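Local coordinates for D-2-hydroxyacid dehydrogensase protein (Ketogulonicigenium vulgare, PDB 4LSW), which probably catalyses the NAD(P)-dependent interconversion of D-2-hydroxyacids and 2-oxoacids, at residues Asp79-Leu83 with Ala84-Glu88; Glu241-Ile244 with Ala245-Asp249. All coordinates share one frame; numbering follows the deposited sequence.

In the fold
Both contacts are local: interaction 1 is the capped start of a helix, interaction 2 the packing of successive turns within one. Interaction 1 comes first in sequence and belongs to the lobe built on the mixed sheet: residues 79-82 are part of the loop leading from strand 70-74 into helix 83-89. Interaction 2 comes later, within helix 240-249, the crossover between the parallel strands 228-231 and 254-257 of the seven-stranded sheet in the predicted NAD-binding domain. Their centres lie 37 Å apart and their nearest atoms about 20 Å; they do not touch, and they share no helix, strand or sheet. Each packs its own lobe locally, consistent with the two-domain build of D-2-hydroxyacid dehydrogenases.

Interaction 1 of 2, residues Asp79-Leu83 with Ala84-Glu88; sequences DAVDL and AACRE
D82 turns its carboxylate onto the first turn of helix 83-89, where OD1 accepts from A85 N at 3.0 Å in a nearly straight bond (164°). D82 is the N-cap residue of the helix, and this is its capping bond. The donor approaches from above the carboxylate plane, 50° out of it, while the methyl CB of A85 lies 3.6 Å from the same OD1 of D82. With CG anti to the backbone N (chi1 -170°), the D82 side chain reaches forward, beside its own carbonyl carbon, to the amide of A85. The backbone carbonyl of D82 adds a second tie, its O accepting from C86 N at 3.1 Å, and L83 O continues the helix by accepting from R87 N at 2.8 Å. On another side of this turn, L83 and R87 run side by side and point the same way; R87 NH1 comes to 3.6 Å from L83 CB, the guanidinium meeting it obliquely. V81 CG1 touches C86 SG at 3.9 Å, an apolar contact directed into the lobe. There V81 and C86 pack on I71 of strand 70-74, A85 and C86 rest on I62 of helix 59-63, and L83 and R87 reach V315 of strand 313-315.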
ATOM      1  N   ASP A  79      -4.512   7.369  -8.526  1.00 26.14           N
ATOM      2  CA  ASP A  79      -4.621   8.799  -8.255  1.00 29.12           C
ATOM      3  C   ASP A  79      -4.074   9.681  -9.375  1.00 25.55           C
ATOM      4  O   ASP A  79      -4.646  10.722  -9.705  1.00 21.82           O
ATOM      5  CB  ASP A  79      -3.836   9.098  -6.985  1.00 31.52           C
ATOM      6  CG  ASP A  79      -2.415   8.580  -7.065  1.00 37.31           C
ATOM      7  OD1 ASP A  79      -2.216   7.499  -7.669  1.00 41.08           O
ATOM      8  OD2 ASP A  79      -1.496   9.256  -6.555  1.00 42.19           O
ATOM      9  N   ALA A  80      -2.954   9.261  -9.953  1.00 20.86           N
ATOM     10  CA  ALA A  80      -2.233  10.093 -10.906  1.00 20.61           C
ATOM     11  C   ALA A  80      -2.742   9.950 -12.339  1.00 13.83           C
ATOM     12  O   ALA A  80      -2.221  10.597 -13.260  1.00 17.09           O
ATOM     13  CB  ALA A  80      -0.742   9.806 -10.836  1.00 22.97           C
ATOM     14  N   VAL A  81      -3.743   9.097 -12.539  1.00 12.68           N
ATOM     15  CA  VAL A  81      -4.434   9.077 -13.818  1.00 12.97           C
ATOM     16  C   VAL A  81      -5.440  10.226 -13.790  1.00 14.76           C
ATOM     17  O   VAL A  81      -6.174  10.389 -12.808  1.00 14.90           O
ATOM     18  CB  VAL A  81      -5.160   7.742 -14.057  1.00 12.73           C
ATOM     19  CG1 VAL A  81      -5.990   7.798 -15.352  1.00 13.66           C
ATOM     20  CG2 VAL A  81      -4.156   6.581 -14.071  1.00 11.87           C
ATOM     21  N   ASP A  82      -5.464  11.036 -14.848  1.00 12.87           N
ATOM     22  CA  ASP A  82      -6.391  12.165 -14.913  1.00 13.69           C
ATOM     23  C   ASP A  82      -7.776  11.651 -15.284  1.00 14.43           C
ATOM     24  O   ASP A  82      -8.083  11.457 -16.456  1.00 13.04           O
ATOM     25  CB  ASP A  82      -5.905  13.215 -15.922  1.00 13.70           C
ATOM     26  CG  ASP A  82      -6.691  14.506 -15.845  1.00 19.61           C
ATOM     27  OD1 ASP A  82      -7.923  14.442 -15.657  1.00 18.29           O
ATOM     28  OD2 ASP A  82      -6.076  15.589 -15.968  1.00 18.00           O
ATOM     29  N   LEU A  83      -8.607  11.427 -14.272  1.00 15.06           N
ATOM     30  CA  LEU A  83      -9.908  10.811 -14.488  1.00 15.64           C
ATOM     31  C   LEU A  83     -10.867  11.702 -15.269  1.00 16.26           C
ATOM     32  O   LEU A  83     -11.662  11.204 -16.062  1.00 16.70           O
ATOM     33  CB  LEU A  83     -10.545  10.397 -13.160  1.00 16.49           C
ATOM     34  CG  LEU A  83      -9.782   9.413 -12.273  1.00 17.83           C
ATOM     35  CD1 LEU A  83     -10.687   8.922 -11.147  1.00 22.95           C
ATOM     36  CD2 LEU A  83      -9.234   8.248 -13.089  1.00 18.49           C
ATOM     37  N   ALA A  84     -10.794  13.011 -15.044  1.00 18.58           N
ATOM     38  CA  ALA A  84     -11.646  13.950 -15.769  1.00 18.81           C
ATOM     39  C   ALA A  84     -11.362  13.891 -17.271  1.00 20.17           C
ATOM     40  O   ALA A  84     -12.281  13.914 -18.093  1.00 20.97           O
ATOM     41  CB  ALA A  84     -11.466  15.368 -15.235  1.00 23.57           C
ATOM     42  N   ALA A  85     -10.081  13.815 -17.622  1.00 15.17           N
ATOM     43  CA  ALA A  85      -9.683  13.694 -19.015  1.00 16.02           C
ATOM     44  C   ALA A  85     -10.211  12.386 -19.594  1.00 15.11           C
ATOM     45  O   ALA A  85     -10.667  12.339 -20.730  1.00 18.85           O
ATOM     46  CB  ALA A  85      -8.162  13.767 -19.139  1.00 16.34           C
ATOM     47  N   CYS A  86     -10.151  11.324 -18.800  1.00 14.05           N
ATOM     48  CA  CYS A  86     -10.652  10.035 -19.247  1.00 12.23           C
ATOM     49  C   CYS A  86     -12.152  10.079 -19.510  1.00 14.63           C
ATOM     50  O   CYS A  86     -12.610   9.653 -20.563  1.00 16.17           O
ATOM     51  CB  CYS A  86     -10.326   8.941 -18.230  1.00 12.83           C
ATOM     52  SG  CYS A  86      -8.573   8.498 -18.178  1.00 14.33           S
ATOM     53  N   ARG A  87     -12.908  10.603 -18.552  1.00 17.61           N
ATOM     54  CA  ARG A  87     -14.358  10.617 -18.677  1.00 19.09           C
ATOM     55  C   ARG A  87     -14.853  11.533 -19.791  1.00 19.29           C
ATOM     56  O   ARG A  87     -15.884  11.259 -20.404  1.00 22.33           O
ATOM     57  CB  ARG A  87     -15.008  10.967 -17.342  1.00 18.55           C
ATOM     58  CG  ARG A  87     -14.843   9.867 -16.307  1.00 16.93           C
ATOM     59  CD  ARG A  87     -15.740  10.094 -15.109  1.00 20.87           C
ATOM     60  NE  ARG A  87     -15.586   9.053 -14.097  1.00 21.07           N
ATOM     61  CZ  ARG A  87     -14.824   9.165 -13.014  1.00 22.53           C
ATOM     62  NH1 ARG A  87     -14.141  10.281 -12.793  1.00 23.79           N
ATOM     63  NH2 ARG A  87     -14.752   8.163 -12.145  1.00 23.62           N
ATOM     64  N   GLU A  88     -14.117  12.611 -20.057  1.00 19.26           N
ATOM     65  CA  GLU A  88     -14.428  13.483 -21.188  1.00 20.72           C
ATOM     66  C   GLU A  88     -14.355  12.711 -22.496  1.00 22.91           C
ATOM     67  O   GLU A  88     -15.097  12.996 -23.436  1.00 26.25           O
ATOM     68  CB  GLU A  88     -13.434  14.645 -21.273  1.00 22.47           C
ATOM     69  CG  GLU A  88     -13.592  15.740 -20.240  1.00 23.99           C
ATOM     70  CD  GLU A  88     -12.400  16.684 -20.220  1.00 27.56           C
ATOM     71  OE1 GLU A  88     -11.508  16.541 -21.085  1.00 27.22           O
ATOM     72  OE2 GLU A  88     -12.350  17.559 -19.331  1.00 30.06           O
TER

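Interaction 2 of 2, residues Glu241-Ile244 with Ala245-Asp249; sequences EALI and AALAD
Successive turns of one alpha helix meet here, in helix 240-249, which crosses over between strands 228-231 and 254-257 in a beta-alpha-beta unit of the Rossmann-type domain. Four i-to-i+4 backbone bonds run through it: A245 N to E241 O, A246 N to A242 O, L247 N to L243 O at 3.0 Å, and A248 N to I244 O at 2.9 Å. On the buried side, L243 and L247 lie alongside each other and point the same way, touching methyl to methyl through their CD1 atoms at 3.8 Å; L243 CG is also 3.9 Å from L247 CD1. Their first torsions differ: L243 holds CG anti to its own N (chi1 177°), which swings its end forward along the helix, whereas L247 puts CG anti to its carbonyl carbon (chi1 -71°) and leans back over the preceding turn. L247 CG thereby sits 3.4 Å from L243 O. Beyond the helix, L243 reaches L257 and L247 reaches A255, both on strand 254-257; A242, L243 and A246 lean on I220 of helix 217-223, and I244 on F270 of helix 269-272, where E241 forms a salt bridge to R269.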
ATOM      1  N   GLU A 241       5.628  14.540  11.832  1.00 11.78           N
ATOM      2  CA  GLU A 241       6.230  15.415  12.833  1.00 11.80           C
ATOM      3  C   GLU A 241       5.696  15.119  14.230  1.00  9.38           C
ATOM      4  O   GLU A 241       6.458  15.055  15.198  1.00 10.49           O
ATOM      5  CB  GLU A 241       5.978  16.882  12.482  1.00 13.48           C
ATOM      6  CG  GLU A 241       6.783  17.385  11.286  1.00 18.53           C
ATOM      7  CD  GLU A 241       8.288  17.423  11.532  1.00 17.90           C
ATOM      8  OE1 GLU A 241       8.726  17.395  12.700  1.00 19.49           O
ATOM      9  OE2 GLU A 241       9.034  17.481  10.539  1.00 23.73           O
ATOM     10  N   ALA A 242       4.384  14.906  14.323  1.00 11.85           N
ATOM     11  CA  ALA A 242       3.773  14.536  15.594  1.00  8.18           C
ATOM     12  C   ALA A 242       4.251  13.152  16.032  1.00  8.12           C
ATOM     13  O   ALA A 242       4.451  12.918  17.225  1.00  8.55           O
ATOM     14  CB  ALA A 242       2.273  14.555  15.494  1.00 10.09           C
ATOM     15  N   LEU A 243       4.419  12.248  15.064  1.00  9.44           N
ATOM     16  CA  LEU A 243       4.829  10.880  15.362  1.00 10.85           C
ATOM     17  C   LEU A 243       6.261  10.853  15.888  1.00  7.11           C
ATOM     18  O   LEU A 243       6.555  10.231  16.912  1.00  9.48           O
ATOM     19  CB  LEU A 243       4.696  10.008  14.110  1.00  7.44           C
ATOM     20  CG  LEU A 243       5.166   8.551  14.226  1.00  9.75           C
ATOM     21  CD1 LEU A 243       4.461   7.875  15.378  1.00 12.52           C
ATOM     22  CD2 LEU A 243       4.895   7.812  12.932  1.00  9.05           C
ATOM     23  N   ILE A 244       7.152  11.575  15.210  1.00  9.15           N
ATOM     24  CA  ILE A 244       8.543  11.612  15.623  1.00  9.92           C
ATOM     25  C   ILE A 244       8.711  12.233  17.012  1.00  9.18           C
ATOM     26  O   ILE A 244       9.416  11.693  17.857  1.00 11.99           O
ATOM     27  CB  ILE A 244       9.400  12.341  14.571  1.00 10.51           C
ATOM     28  CG1 ILE A 244       9.475  11.478  13.306  1.00 11.79           C
ATOM     29  CG2 ILE A 244      10.795  12.590  15.098  1.00 11.48           C
ATOM     30  CD1 ILE A 244       9.982  12.208  12.081  1.00 14.17           C
ATOM     31  N   ALA A 245       8.037  13.356  17.257  1.00 10.75           N
ATOM     32  CA  ALA A 245       8.119  14.001  18.559  1.00 10.31           C
ATOM     33  C   ALA A 245       7.601  13.100  19.680  1.00  9.39           C
ATOM     34  O   ALA A 245       8.177  13.048  20.765  1.00 12.57           O
ATOM     35  CB  ALA A 245       7.361  15.315  18.547  1.00  9.89           C
ATOM     36  N   ALA A 246       6.512  12.389  19.410  1.00  9.48           N
ATOM     37  CA  ALA A 246       5.931  11.514  20.423  1.00  8.66           C
ATOM     38  C   ALA A 246       6.831  10.313  20.725  1.00 10.40           C
ATOM     39  O   ALA A 246       6.960   9.910  21.880  1.00 10.05           O
ATOM     40  CB  ALA A 246       4.553  11.060  20.011  1.00  6.12           C
ATOM     41  N   LEU A 247       7.449   9.748  19.695  1.00 10.18           N
ATOM     42  CA  LEU A 247       8.390   8.648  19.906  1.00 11.16           C
ATOM     43  C   LEU A 247       9.617   9.110  20.682  1.00 13.81           C
ATOM     44  O   LEU A 247      10.098   8.406  21.570  1.00 15.09           O
ATOM     45  CB  LEU A 247       8.801   8.013  18.576  1.00 10.06           C
ATOM     46  CG  LEU A 247       7.699   7.196  17.905  1.00 11.02           C
ATOM     47  CD1 LEU A 247       7.960   7.007  16.425  1.00  9.65           C
ATOM     48  CD2 LEU A 247       7.571   5.843  18.591  1.00 11.38           C
ATOM     49  N   ALA A 248      10.107  10.303  20.352  1.00 11.31           N
ATOM     50  CA  ALA A 248      11.254  10.874  21.049  1.00 14.22           C
ATOM     51  C   ALA A 248      10.957  11.133  22.527  1.00 13.94           C
ATOM     52  O   ALA A 248      11.815  10.901  23.382  1.00 16.90           O
ATOM     53  CB  ALA A 248      11.704  12.169  20.357  1.00 14.93           C
ATOM     54  N   ASP A 249       9.741  11.602  22.811  1.00 11.29           N
ATOM     55  CA  ASP A 249       9.309  11.999  24.155  1.00 12.54           C
ATOM     56  C   ASP A 249       8.894  10.837  25.044  1.00 12.87           C
ATOM     57  O   ASP A 249       8.769  10.989  26.260  1.00 15.54           O
ATOM     58  CB  ASP A 249       8.081  12.914  24.079  1.00 15.22           C
ATOM     59  CG  ASP A 249       8.406  14.314  23.624  1.00 19.63           C
ATOM     60  OD1 ASP A 249       9.602  14.668  23.532  1.00 17.56           O
ATOM     61  OD2 ASP A 249       7.435  15.059  23.376  1.00 16.20           O
TER